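Local coordinates for type IV pilus secretin PilQ family protein (Vibrio cholerae, PDB 6W6M) that probably forms the outer-membrane secretin channel through which the type IV competence pilus passes during natural DNA uptake, at residues K263-G272 / I286-L295; S254-A262 / R308-P317. All coordinates share one frame; numbering follows the deposited sequence.

How the contacts relate
From the N terminus, strand 253-258 leads through a short loop into helix 264-271; strands 285-289 and 294-299 then form a hairpin, and helix 303-314 follows. Contact 1 closes the inner loop by laying helix 264-271 on that hairpin, and contact 2 closes the outer loop by bringing helix 303-314 and the residues after it back to strand 253-258. Contact 1 is therefore nested inside contact 2. Their centres lie about 10 Å apart, and the two meet in the sheet, where Ile257 N probably bonds to Leu295 O. Together they join both helices to one three-stranded antiparallel sheet of order 1-3-2.

Contact 1. Residues K263-G272 / I286-L295; sequences KASDIAAMIG and ISIDERTNSL
Ile286 begins the contact at the C-terminal end of helix 264-271, where its CD1 lies against the last turn, beside Ala268, Ile271 and Gly272, and approaches Ile271 CG2 at 3.9 Å. These two isoleucine side chains meet at about a right angle. Two residues on, Ile288 lies over the middle of the helix, its CD1 3.4 Å from Ala268 CB. Its CG1 is anti to the carbonyl carbon (chi1 -65°), which points CG1 and CD1 at that methyl. Glu290 brings its carboxylate near Ser265 without bonding to it. The hairpin turns through Thr292, whose OG1 hydrogen-bonds to Asp289 OD2 within the turn. Asn293 and Ser294 both face Asp289 in a G1 beta bulge, and Asn293 has the positive phi of 57° usual at its first position. Asn293 CG is anti to the backbone N (chi1 -168°), which brings OD1 to the start of the helix. There OD1 accepts a weak, bent hydrogen bond from Ala264 N at 3.1 Å, while ND2 makes a weak bond to Ala262 O. Leu295 completes the apolar surface by forking over the helix: CD1 reaches Ile267 CG2 at 3.7 Å and CD2 reaches Ala268 CB at 3.6 Å. The edge strand meets another subunit, with Asp289 against Met270 of that neighbour. Helix 264-271 runs almost exactly antiparallel to strand 286-289, their axes 8.6 Å apart. Ile259 fills in beside Ala264, Ile267 and Leu295. From helix 303-314, Ile311 packs on Ile267 and Ile271, and Leu314 on Met270, placing the two helices side by side on the sheet.

Contact 2. Residues S254-A262 / R308-P317; sequences SEIIKINFA and REIIESLDIP
Ile257 and Ile311 form the apolar pair at the helix, with Ile257 CG2 3.5 Å from Ile311 CD1. Ile311 CG1 stands between the backbone N and the carbonyl carbon (chi1 62°), which lifts CD1 off the helix toward the strand. Around this pair, Ile271 packs on Ile311 and Ile297 on Ile257. The apolar pair beyond the helix is Phe261 and Pro317. Phe261, on a turn with positive phi, takes part in a CH-pi interaction: Pro317 CD sits over the centre of its ring, 4.0 Å from the centroid and 13° off the ring normal. The charged part is at the other end. Arg308 extends from the helix, and its bend at chi3 turns the guanidinium across Ile257, where NH2 forms a salt bridge with Glu255 OE1 at 3.3 Å. The two groups are not coplanar, their planes standing 43° apart. Ile257 covers one guanidinium face, with CG1 3.8 Å from Arg308 NH2, while Ile256 O approaches the edge near its plane. The polar part centres on Asp315, the first residue to leave the helix. Its OD2 lies close to Asn260 O, but both are acceptors and form no hydrogen bond, so the detail of this approach is doubtful. Beside the carboxylate, Ala262 CB makes a plain carbon contact with Asp315 CB at 4.0 Å. Such packing of a helix on a sheet within a beta-alpha-beta-beta-alpha unit is consistent with the ring-forming N domains of secretins, and Ile310 and Ser313 face Leu296 and Ile256 of a neighbouring subunit. In chemical terms, helix 303-314 meets the roughly parallel strand 253-258 through the Ile257-Ile311 pair, the Ile257-Arg308 packing and the Glu255-Arg308 salt bridge: apolar and ionic contact, with no direct hydrogen bond across.

Contact 1. Residues K263-G272 / I286-L295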
ATOM      1  N   LYS A 263      30.822  36.574  13.346  1.00 93.08           N
ATOM      2  CA  LYS A 263      29.826  36.509  12.288  1.00 93.08           C
ATOM      3  C   LYS A 263      28.548  37.204  12.729  1.00 93.08           C
ATOM      4  O   LYS A 263      28.077  37.010  13.848  1.00 93.08           O
ATOM      5  CB  LYS A 263      29.517  35.062  11.922  1.00 93.08           C
ATOM      6  CG  LYS A 263      30.690  34.250  11.466  1.00 93.08           C
ATOM      7  CD  LYS A 263      30.207  32.956  10.846  1.00 93.08           C
ATOM      8  CE  LYS A 263      31.352  32.000  10.595  1.00 93.08           C
ATOM      9  NZ  LYS A 263      31.927  31.500  11.865  1.00 93.08           N
ATOM     10  N   ALA A 264      27.976  38.003  11.831  1.00 95.50           N
ATOM     11  CA  ALA A 264      26.765  38.736  12.173  1.00 95.50           C
ATOM     12  C   ALA A 264      25.554  37.822  12.277  1.00 95.50           C
ATOM     13  O   ALA A 264      24.603  38.145  12.990  1.00 95.50           O
ATOM     14  CB  ALA A 264      26.508  39.834  11.148  1.00 95.50           C
ATOM     15  N   SER A 265      25.560  36.687  11.583  1.00 98.12           N
ATOM     16  CA  SER A 265      24.417  35.785  11.649  1.00 98.12           C
ATOM     17  C   SER A 265      24.289  35.149  13.028  1.00 98.12           C
ATOM     18  O   SER A 265      23.182  35.037  13.567  1.00 98.12           O
ATOM     19  CB  SER A 265      24.532  34.717  10.565  1.00 98.12           C
ATOM     20  OG  SER A 265      25.787  34.070  10.617  1.00 98.12           O
ATOM     21  N   ASP A 266      25.410  34.745  13.621  1.00100.30           N
ATOM     22  CA  ASP A 266      25.376  34.198  14.972  1.00100.30           C
ATOM     23  C   ASP A 266      24.872  35.228  15.976  1.00100.30           C
ATOM     24  O   ASP A 266      24.062  34.908  16.854  1.00100.30           O
ATOM     25  CB  ASP A 266      26.766  33.706  15.364  1.00100.30           C
ATOM     26  CG  ASP A 266      27.278  32.617  14.446  1.00100.30           C
ATOM     27  OD1 ASP A 266      26.450  31.934  13.811  1.00100.30           O
ATOM     28  OD2 ASP A 266      28.510  32.435  14.357  1.00100.30           O
ATOM     29  N   ILE A 267      25.335  36.471  15.854  1.00101.09           N
ATOM     30  CA  ILE A 267      24.925  37.513  16.787  1.00101.09           C
ATOM     31  C   ILE A 267      23.451  37.851  16.611  1.00101.09           C
ATOM     32  O   ILE A 267      22.731  38.065  17.591  1.00101.09           O
ATOM     33  CB  ILE A 267      25.828  38.745  16.623  1.00101.09           C
ATOM     34  CG1 ILE A 267      27.175  38.477  17.284  1.00101.09           C
ATOM     35  CG2 ILE A 267      25.178  39.967  17.215  1.00101.09           C
ATOM     36  CD1 ILE A 267      28.085  39.654  17.303  1.00101.09           C
ATOM     37  N   ALA A 268      22.969  37.887  15.371  1.00101.85           N
ATOM     38  CA  ALA A 268      21.547  38.117  15.158  1.00101.85           C
ATOM     39  C   ALA A 268      20.706  36.967  15.686  1.00101.85           C
ATOM     40  O   ALA A 268      19.551  37.170  16.065  1.00101.85           O
ATOM     41  CB  ALA A 268      21.263  38.337  13.677  1.00101.85           C
ATOM     42  N   ALA A 269      21.249  35.751  15.701  1.00104.77           N
ATOM     43  CA  ALA A 269      20.490  34.632  16.247  1.00104.77           C
ATOM     44  C   ALA A 269      20.501  34.647  17.769  1.00104.77           C
ATOM     45  O   ALA A 269      19.588  34.118  18.408  1.00104.77           O
ATOM     46  CB  ALA A 269      21.036  33.310  15.720  1.00104.77           C
ATOM     47  N   MET A 270      21.534  35.230  18.368  1.00106.91           N
ATOM     48  CA  MET A 270      21.560  35.313  19.823  1.00106.91           C
ATOM     49  C   MET A 270      20.722  36.469  20.358  1.00106.91           C
ATOM     50  O   MET A 270      20.009  36.297  21.350  1.00106.91           O
ATOM     51  CB  MET A 270      22.998  35.444  20.316  1.00106.91           C
ATOM     52  CG  MET A 270      23.105  35.816  21.769  1.00106.91           C
ATOM     53  SD  MET A 270      24.808  35.894  22.321  1.00106.91           S
ATOM     54  CE  MET A 270      25.592  36.595  20.877  1.00106.91           C
ATOM     55  N   ILE A 271      20.766  37.634  19.710  1.00110.05           N
ATOM     56  CA  ILE A 271      20.061  38.800  20.237  1.00110.05           C
ATOM     57  C   ILE A 271      18.564  38.678  19.991  1.00110.05           C
ATOM     58  O   ILE A 271      17.751  38.943  20.880  1.00110.05           O
ATOM     59  CB  ILE A 271      20.627  40.092  19.629  1.00110.05           C
ATOM     60  CG1 ILE A 271      21.948  40.461  20.296  1.00110.05           C
ATOM     61  CG2 ILE A 271      19.639  41.213  19.763  1.00110.05           C
ATOM     62  CD1 ILE A 271      21.848  40.626  21.776  1.00110.05           C
ATOM     63  N   GLY A 272      18.174  38.275  18.791  1.00115.22           N
ATOM     64  CA  GLY A 272      16.772  38.040  18.517  1.00115.22           C
ATOM     65  C   GLY A 272      16.417  36.578  18.673  1.00115.22           C
ATOM     66  O   GLY A 272      16.632  35.994  19.737  1.00115.22           O
ATOM     67  N   ILE A 286      15.682  42.545  14.208  1.00110.03           N
ATOM     68  CA  ILE A 286      17.045  42.608  13.603  1.00110.03           C
ATOM     69  C   ILE A 286      16.972  42.054  12.176  1.00110.03           C
ATOM     70  O   ILE A 286      16.137  41.164  11.930  1.00110.03           O
ATOM     71  CB  ILE A 286      18.059  41.828  14.462  1.00110.03           C
ATOM     72  CG1 ILE A 286      17.366  40.780  15.337  1.00110.03           C
ATOM     73  CG2 ILE A 286      18.910  42.778  15.288  1.00110.03           C
ATOM     74  CD1 ILE A 286      18.301  40.048  16.269  1.00110.03           C
ATOM     75  N   SER A 287      17.823  42.564  11.279  1.00107.35           N
ATOM     76  CA  SER A 287      18.072  41.912  10.000  1.00107.35           C
ATOM     77  C   SER A 287      19.571  41.828   9.757  1.00107.35           C
ATOM     78  O   SER A 287      20.354  42.602  10.310  1.00107.35           O
ATOM     79  CB  SER A 287      17.417  42.664   8.837  1.00107.35           C
ATOM     80  OG  SER A 287      16.011  42.657   8.947  1.00107.35           O
ATOM     81  N   ILE A 288      19.961  40.893   8.903  1.00100.47           N
ATOM     82  CA  ILE A 288      21.364  40.660   8.587  1.00100.47           C
ATOM     83  C   ILE A 288      21.658  41.168   7.186  1.00100.47           C
ATOM     84  O   ILE A 288      20.848  41.026   6.265  1.00100.47           O
ATOM     85  CB  ILE A 288      21.724  39.166   8.715  1.00100.47           C
ATOM     86  CG1 ILE A 288      21.589  38.709  10.159  1.00100.47           C
ATOM     87  CG2 ILE A 288      23.132  38.909   8.242  1.00100.47           C
ATOM     88  CD1 ILE A 288      20.307  37.979  10.431  1.00100.47           C
ATOM     89  N   ASP A 289      22.838  41.760   7.021  1.00 96.48           N
ATOM     90  CA  ASP A 289      23.398  42.089   5.713  1.00 96.48           C
ATOM     91  C   ASP A 289      24.728  41.350   5.617  1.00 96.48           C
ATOM     92  O   ASP A 289      25.720  41.755   6.235  1.00 96.48           O
ATOM     93  CB  ASP A 289      23.573  43.587   5.550  1.00 96.48           C
ATOM     94  CG  ASP A 289      24.122  43.961   4.210  1.00 96.48           C
ATOM     95  OD1 ASP A 289      23.439  43.736   3.190  1.00 96.48           O
ATOM     96  OD2 ASP A 289      25.247  44.489   4.178  1.00 96.48           O
ATOM     97  N   GLU A 290      24.727  40.254   4.858  1.00 90.95           N
ATOM     98  CA  GLU A 290      25.865  39.351   4.792  1.00 90.95           C
ATOM     99  C   GLU A 290      27.002  39.887   3.945  1.00 90.95           C
ATOM    100  O   GLU A 290      28.159  39.560   4.211  1.00 90.95           O
ATOM    101  CB  GLU A 290      25.421  37.999   4.238  1.00 90.95           C
ATOM    102  CG  GLU A 290      25.191  36.934   5.289  1.00 90.95           C
ATOM    103  CD  GLU A 290      26.486  36.403   5.862  1.00 90.95           C
ATOM    104  OE1 GLU A 290      27.437  36.196   5.083  1.00 90.95           O
ATOM    105  OE2 GLU A 290      26.556  36.205   7.093  1.00 90.95           O
ATOM    106  N   ARG A 291      26.698  40.696   2.936  1.00 89.34           N
ATOM    107  CA  ARG A 291      27.730  41.185   2.033  1.00 89.34           C
ATOM    108  C   ARG A 291      28.797  41.965   2.788  1.00 89.34           C
ATOM    109  O   ARG A 291      29.993  41.828   2.513  1.00 89.34           O
ATOM    110  CB  ARG A 291      27.085  42.052   0.953  1.00 89.34           C
ATOM    111  CG  ARG A 291      27.820  42.087  -0.344  1.00 89.34           C
ATOM    112  CD  ARG A 291      27.114  42.994  -1.313  1.00 89.34           C
ATOM    113  NE  ARG A 291      27.402  44.390  -1.036  1.00 89.34           N
ATOM    114  CZ  ARG A 291      28.283  45.115  -1.710  1.00 89.34           C
ATOM    115  NH1 ARG A 291      28.958  44.584  -2.712  1.00 89.34           N
ATOM    116  NH2 ARG A 291      28.483  46.376  -1.385  1.00 89.34           N
ATOM    117  N   THR A 292      28.383  42.780   3.755  1.00 92.19           N
ATOM    118  CA  THR A 292      29.288  43.656   4.484  1.00 92.19           C
ATOM    119  C   THR A 292      29.379  43.319   5.966  1.00 92.19           C
ATOM    120  O   THR A 292      29.962  44.097   6.724  1.00 92.19           O
ATOM    121  CB  THR A 292      28.869  45.120   4.313  1.00 92.19           C
ATOM    122  OG1 THR A 292      27.536  45.299   4.792  1.00 92.19           O
ATOM    123  CG2 THR A 292      28.923  45.535   2.858  1.00 92.19           C
ATOM    124  N   ASN A 293      28.819  42.187   6.398  1.00 91.23           N
ATOM    125  CA  ASN A 293      28.885  41.732   7.789  1.00 91.23           C
ATOM    126  C   ASN A 293      28.314  42.787   8.739  1.00 91.23           C
ATOM    127  O   ASN A 293      29.022  43.362   9.564  1.00 91.23           O
ATOM    128  CB  ASN A 293      30.323  41.365   8.174  1.00 91.23           C
ATOM    129  CG  ASN A 293      30.411  40.620   9.494  1.00 91.23           C
ATOM    130  OD1 ASN A 293      29.507  39.889   9.869  1.00 91.23           O
ATOM    131  ND2 ASN A 293      31.507  40.808  10.199  1.00 91.23           N
ATOM    132  N   SER A 294      27.013  43.049   8.599  1.00 96.03           N
ATOM    133  CA  SER A 294      26.386  44.116   9.369  1.00 96.03           C
ATOM    134  C   SER A 294      24.998  43.712   9.834  1.00 96.03           C
ATOM    135  O   SER A 294      24.342  42.856   9.241  1.00 96.03           O
ATOM    136  CB  SER A 294      26.291  45.414   8.564  1.00 96.03           C
ATOM    137  OG  SER A 294      27.575  45.923   8.277  1.00 96.03           O
ATOM    138  N   LEU A 295      24.554  44.352  10.909  1.00102.08           N
ATOM    139  CA  LEU A 295      23.200  44.212  11.415  1.00102.08           C
ATOM    140  C   LEU A 295      22.412  45.483  11.141  1.00102.08           C
ATOM    141  O   LEU A 295      22.969  46.579  11.103  1.00102.08           O
ATOM    142  CB  LEU A 295      23.200  43.920  12.914  1.00102.08           C
ATOM    143  CG  LEU A 295      23.546  42.481  13.268  1.00102.08           C
ATOM    144  CD1 LEU A 295      23.594  42.291  14.766  1.00102.08           C
ATOM    145  CD2 LEU A 295      22.531  41.565  12.644  1.00102.08           C
TER

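Contact 2. Residues S254-A262 / R308-P317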
ATOM      1  N   SER A 254      15.733  53.360  13.234  1.00114.28           N
ATOM      2  CA  SER A 254      16.359  52.312  12.436  1.00114.28           C
ATOM      3  C   SER A 254      17.784  52.711  12.094  1.00114.28           C
ATOM      4  O   SER A 254      18.017  53.833  11.638  1.00114.28           O
ATOM      5  CB  SER A 254      15.566  52.059  11.153  1.00114.28           C
ATOM      6  OG  SER A 254      15.574  53.202  10.319  1.00114.28           O
ATOM      7  N   GLU A 255      18.729  51.795  12.301  1.00111.28           N
ATOM      8  CA  GLU A 255      20.129  52.078  11.987  1.00111.28           C
ATOM      9  C   GLU A 255      20.917  50.775  11.908  1.00111.28           C
ATOM     10  O   GLU A 255      20.409  49.697  12.224  1.00111.28           O
ATOM     11  CB  GLU A 255      20.745  53.033  13.010  1.00111.28           C
ATOM     12  CG  GLU A 255      20.619  52.590  14.450  1.00111.28           C
ATOM     13  CD  GLU A 255      21.320  53.544  15.387  1.00111.28           C
ATOM     14  OE1 GLU A 255      22.398  54.045  15.011  1.00111.28           O
ATOM     15  OE2 GLU A 255      20.790  53.805  16.489  1.00111.28           O
ATOM     16  N   ILE A 256      22.182  50.887  11.510  1.00106.38           N
ATOM     17  CA  ILE A 256      23.021  49.734  11.203  1.00106.38           C
ATOM     18  C   ILE A 256      24.208  49.682  12.155  1.00106.38           C
ATOM     19  O   ILE A 256      24.810  50.709  12.485  1.00106.38           O
ATOM     20  CB  ILE A 256      23.493  49.749   9.732  1.00106.38           C
ATOM     21  CG1 ILE A 256      24.218  51.046   9.404  1.00106.38           C
ATOM     22  CG2 ILE A 256      22.316  49.561   8.785  1.00106.38           C
ATOM     23  CD1 ILE A 256      24.222  51.370   7.939  1.00106.38           C
ATOM     24  N   ILE A 257      24.545  48.467  12.580  1.00101.76           N
ATOM     25  CA  ILE A 257      25.648  48.183  13.490  1.00101.76           C
ATOM     26  C   ILE A 257      26.669  47.337  12.748  1.00101.76           C
ATOM     27  O   ILE A 257      26.338  46.256  12.248  1.00101.76           O
ATOM     28  CB  ILE A 257      25.164  47.445  14.750  1.00101.76           C
ATOM     29  CG1 ILE A 257      23.890  48.088  15.289  1.00101.76           C
ATOM     30  CG2 ILE A 257      26.242  47.429  15.798  1.00101.76           C
ATOM     31  CD1 ILE A 257      23.344  47.413  16.505  1.00101.76           C
ATOM     32  N   LYS A 258      27.906  47.811  12.690  1.00100.87           N
ATOM     33  CA  LYS A 258      28.964  47.088  12.002  1.00100.87           C
ATOM     34  C   LYS A 258      29.670  46.152  12.969  1.00100.87           C
ATOM     35  O   LYS A 258      30.021  46.550  14.082  1.00100.87           O
ATOM     36  CB  LYS A 258      29.968  48.049  11.373  1.00100.87           C
ATOM     37  CG  LYS A 258      30.970  47.322  10.511  1.00100.87           C
ATOM     38  CD  LYS A 258      31.809  48.238   9.656  1.00100.87           C
ATOM     39  CE  LYS A 258      32.612  47.413   8.666  1.00100.87           C
ATOM     40  NZ  LYS A 258      33.657  48.211   7.979  1.00100.87           N
ATOM     41  N   ILE A 259      29.890  44.914  12.533  1.00 97.25           N
ATOM     42  CA  ILE A 259      30.461  43.858  13.358  1.00 97.25           C
ATOM     43  C   ILE A 259      31.812  43.463  12.782  1.00 97.25           C
ATOM     44  O   ILE A 259      31.956  43.328  11.564  1.00 97.25           O
ATOM     45  CB  ILE A 259      29.522  42.642  13.428  1.00 97.25           C
ATOM     46  CG1 ILE A 259      28.202  43.044  14.068  1.00 97.25           C
ATOM     47  CG2 ILE A 259      30.154  41.517  14.200  1.00 97.25           C
ATOM     48  CD1 ILE A 259      27.199  41.963  14.077  1.00 97.25           C
ATOM     49  N   ASN A 260      32.800  43.297  13.652  1.00 97.44           N
ATOM     50  CA  ASN A 260      34.095  42.753  13.280  1.00 97.44           C
ATOM     51  C   ASN A 260      34.507  41.708  14.303  1.00 97.44           C
ATOM     52  O   ASN A 260      34.157  41.805  15.481  1.00 97.44           O
ATOM     53  CB  ASN A 260      35.167  43.837  13.185  1.00 97.44           C
ATOM     54  CG  ASN A 260      34.850  45.057  14.027  1.00 97.44           C
ATOM     55  OD1 ASN A 260      35.068  45.067  15.238  1.00 97.44           O
ATOM     56  ND2 ASN A 260      34.351  46.102  13.384  1.00 97.44           N
ATOM     57  N   PHE A 261      35.251  40.706  13.839  1.00 94.28           N
ATOM     58  CA  PHE A 261      35.781  39.562  14.575  1.00 94.28           C
ATOM     59  C   PHE A 261      34.742  38.480  14.837  1.00 94.28           C
ATOM     60  O   PHE A 261      35.108  37.416  15.320  1.00 94.28           O
ATOM     61  CB  PHE A 261      36.424  39.941  15.921  1.00 94.28           C
ATOM     62  CG  PHE A 261      37.679  40.727  15.788  1.00 94.28           C
ATOM     63  CD1 PHE A 261      38.776  40.191  15.150  1.00 94.28           C
ATOM     64  CD2 PHE A 261      37.772  41.995  16.315  1.00 94.28           C
ATOM     65  CE1 PHE A 261      39.934  40.913  15.031  1.00 94.28           C
ATOM     66  CE2 PHE A 261      38.927  42.716  16.197  1.00 94.28           C
ATOM     67  CZ  PHE A 261      40.009  42.176  15.555  1.00 94.28           C
ATOM     68  N   ALA A 262      33.472  38.693  14.521  1.00 92.86           N
ATOM     69  CA  ALA A 262      32.464  37.670  14.734  1.00 92.86           C
ATOM     70  C   ALA A 262      31.504  37.691  13.560  1.00 92.86           C
ATOM     71  O   ALA A 262      31.402  38.687  12.847  1.00 92.86           O
ATOM     72  CB  ALA A 262      31.716  37.884  16.051  1.00 92.86           C
ATOM     73  N   ARG A 308      23.936  47.957  21.757  1.00109.21           N
ATOM     74  CA  ARG A 308      25.212  48.339  21.175  1.00109.21           C
ATOM     75  C   ARG A 308      26.354  48.092  22.146  1.00109.21           C
ATOM     76  O   ARG A 308      27.411  47.586  21.753  1.00109.21           O
ATOM     77  CB  ARG A 308      25.156  49.803  20.754  1.00109.21           C
ATOM     78  CG  ARG A 308      26.315  50.260  19.920  1.00109.21           C
ATOM     79  CD  ARG A 308      26.091  51.664  19.401  1.00109.21           C
ATOM     80  NE  ARG A 308      25.128  51.711  18.308  1.00109.21           N
ATOM     81  CZ  ARG A 308      25.458  51.689  17.021  1.00109.21           C
ATOM     82  NH1 ARG A 308      26.730  51.615  16.661  1.00109.21           N
ATOM     83  NH2 ARG A 308      24.518  51.742  16.091  1.00109.21           N
ATOM     84  N   GLU A 309      26.149  48.403  23.426  1.00109.61           N
ATOM     85  CA  GLU A 309      27.208  48.203  24.410  1.00109.61           C
ATOM     86  C   GLU A 309      27.511  46.721  24.608  1.00109.61           C
ATOM     87  O   GLU A 309      28.677  46.314  24.666  1.00109.61           O
ATOM     88  CB  GLU A 309      26.813  48.858  25.731  1.00109.61           C
ATOM     89  CG  GLU A 309      27.873  48.772  26.801  1.00109.61           C
ATOM     90  CD  GLU A 309      27.461  49.475  28.077  1.00109.61           C
ATOM     91  OE1 GLU A 309      26.329  49.995  28.130  1.00109.61           O
ATOM     92  OE2 GLU A 309      28.270  49.510  29.026  1.00109.61           O
ATOM     93  N   ILE A 310      26.470  45.894  24.683  1.00106.73           N
ATOM     94  CA  ILE A 310      26.673  44.457  24.860  1.00106.73           C
ATOM     95  C   ILE A 310      27.403  43.860  23.657  1.00106.73           C
ATOM     96  O   ILE A 310      28.438  43.197  23.801  1.00106.73           O
ATOM     97  CB  ILE A 310      25.330  43.756  25.121  1.00106.73           C
ATOM     98  CG1 ILE A 310      25.039  43.736  26.623  1.00106.73           C
ATOM     99  CG2 ILE A 310      25.331  42.358  24.559  1.00106.73           C
ATOM    100  CD1 ILE A 310      23.821  42.940  27.005  1.00106.73           C
ATOM    101  N   ILE A 311      26.887  44.091  22.447  1.00105.49           N
ATOM    102  CA  ILE A 311      27.517  43.471  21.289  1.00105.49           C
ATOM    103  C   ILE A 311      28.833  44.128  20.919  1.00105.49           C
ATOM    104  O   ILE A 311      29.549  43.605  20.063  1.00105.49           O
ATOM    105  CB  ILE A 311      26.595  43.446  20.054  1.00105.49           C
ATOM    106  CG1 ILE A 311      26.230  44.852  19.604  1.00105.49           C
ATOM    107  CG2 ILE A 311      25.349  42.647  20.336  1.00105.49           C
ATOM    108  CD1 ILE A 311      27.055  45.313  18.437  1.00105.49           C
ATOM    109  N   GLU A 312      29.174  45.264  21.526  1.00105.48           N
ATOM    110  CA  GLU A 312      30.545  45.740  21.431  1.00105.48           C
ATOM    111  C   GLU A 312      31.431  45.060  22.456  1.00105.48           C
ATOM    112  O   GLU A 312      32.644  44.959  22.253  1.00105.48           O
ATOM    113  CB  GLU A 312      30.597  47.257  21.608  1.00105.48           C
ATOM    114  N   SER A 313      30.849  44.604  23.562  1.00105.28           N
ATOM    115  CA  SER A 313      31.597  43.811  24.528  1.00105.28           C
ATOM    116  C   SER A 313      31.811  42.365  24.097  1.00105.28           C
ATOM    117  O   SER A 313      32.702  41.706  24.636  1.00105.28           O
ATOM    118  CB  SER A 313      30.886  43.829  25.879  1.00105.28           C
ATOM    119  OG  SER A 313      31.260  42.710  26.655  1.00105.28           O
ATOM    120  N   LEU A 314      31.019  41.850  23.156  1.00101.96           N
ATOM    121  CA  LEU A 314      31.145  40.442  22.786  1.00101.96           C
ATOM    122  C   LEU A 314      32.225  40.205  21.731  1.00101.96           C
ATOM    123  O   LEU A 314      33.121  39.381  21.929  1.00101.96           O
ATOM    124  CB  LEU A 314      29.801  39.898  22.298  1.00101.96           C
ATOM    125  CG  LEU A 314      28.701  39.858  23.354  1.00101.96           C
ATOM    126  CD1 LEU A 314      27.394  39.445  22.727  1.00101.96           C
ATOM    127  CD2 LEU A 314      29.080  38.922  24.473  1.00101.96           C
ATOM    128  N   ASP A 315      32.156  40.897  20.596  1.00100.20           N
ATOM    129  CA  ASP A 315      33.017  40.537  19.470  1.00100.20           C
ATOM    130  C   ASP A 315      34.463  40.936  19.750  1.00100.20           C
ATOM    131  O   ASP A 315      34.839  42.106  19.639  1.00100.20           O
ATOM    132  CB  ASP A 315      32.503  41.160  18.176  1.00100.20           C
ATOM    133  CG  ASP A 315      32.426  42.656  18.237  1.00100.20           C
ATOM    134  OD1 ASP A 315      32.354  43.195  19.354  1.00100.20           O
ATOM    135  OD2 ASP A 315      32.439  43.293  17.164  1.00100.20           O
ATOM    136  N   ILE A 316      35.278  39.944  20.096  1.00 96.10           N
ATOM    137  CA  ILE A 316      36.703  40.120  20.373  1.00 96.10           C
ATOM    138  C   ILE A 316      37.466  38.973  19.732  1.00 96.10           C
ATOM    139  O   ILE A 316      36.902  37.904  19.471  1.00 96.10           O
ATOM    140  CB  ILE A 316      36.987  40.158  21.886  1.00 96.10           C
ATOM    141  CG1 ILE A 316      36.560  38.843  22.528  1.00 96.10           C
ATOM    142  CG2 ILE A 316      36.288  41.327  22.546  1.00 96.10           C
ATOM    143  CD1 ILE A 316      36.990  38.699  23.956  1.00 96.10           C
ATOM    144  N   PRO A 317      38.753  39.170  19.460  1.00 92.19           N
ATOM    145  CA  PRO A 317      39.566  38.063  18.948  1.00 92.19           C
ATOM    146  C   PRO A 317      39.760  36.978  19.994  1.00 92.19           C
ATOM    147  O   PRO A 317      39.890  37.251  21.188  1.00 92.19           O
ATOM    148  CB  PRO A 317      40.893  38.737  18.594  1.00 92.19           C
ATOM    149  CG  PRO A 317      40.923  39.962  19.409  1.00 92.19           C
ATOM    150  CD  PRO A 317      39.516  40.425  19.507  1.00 92.19           C
TER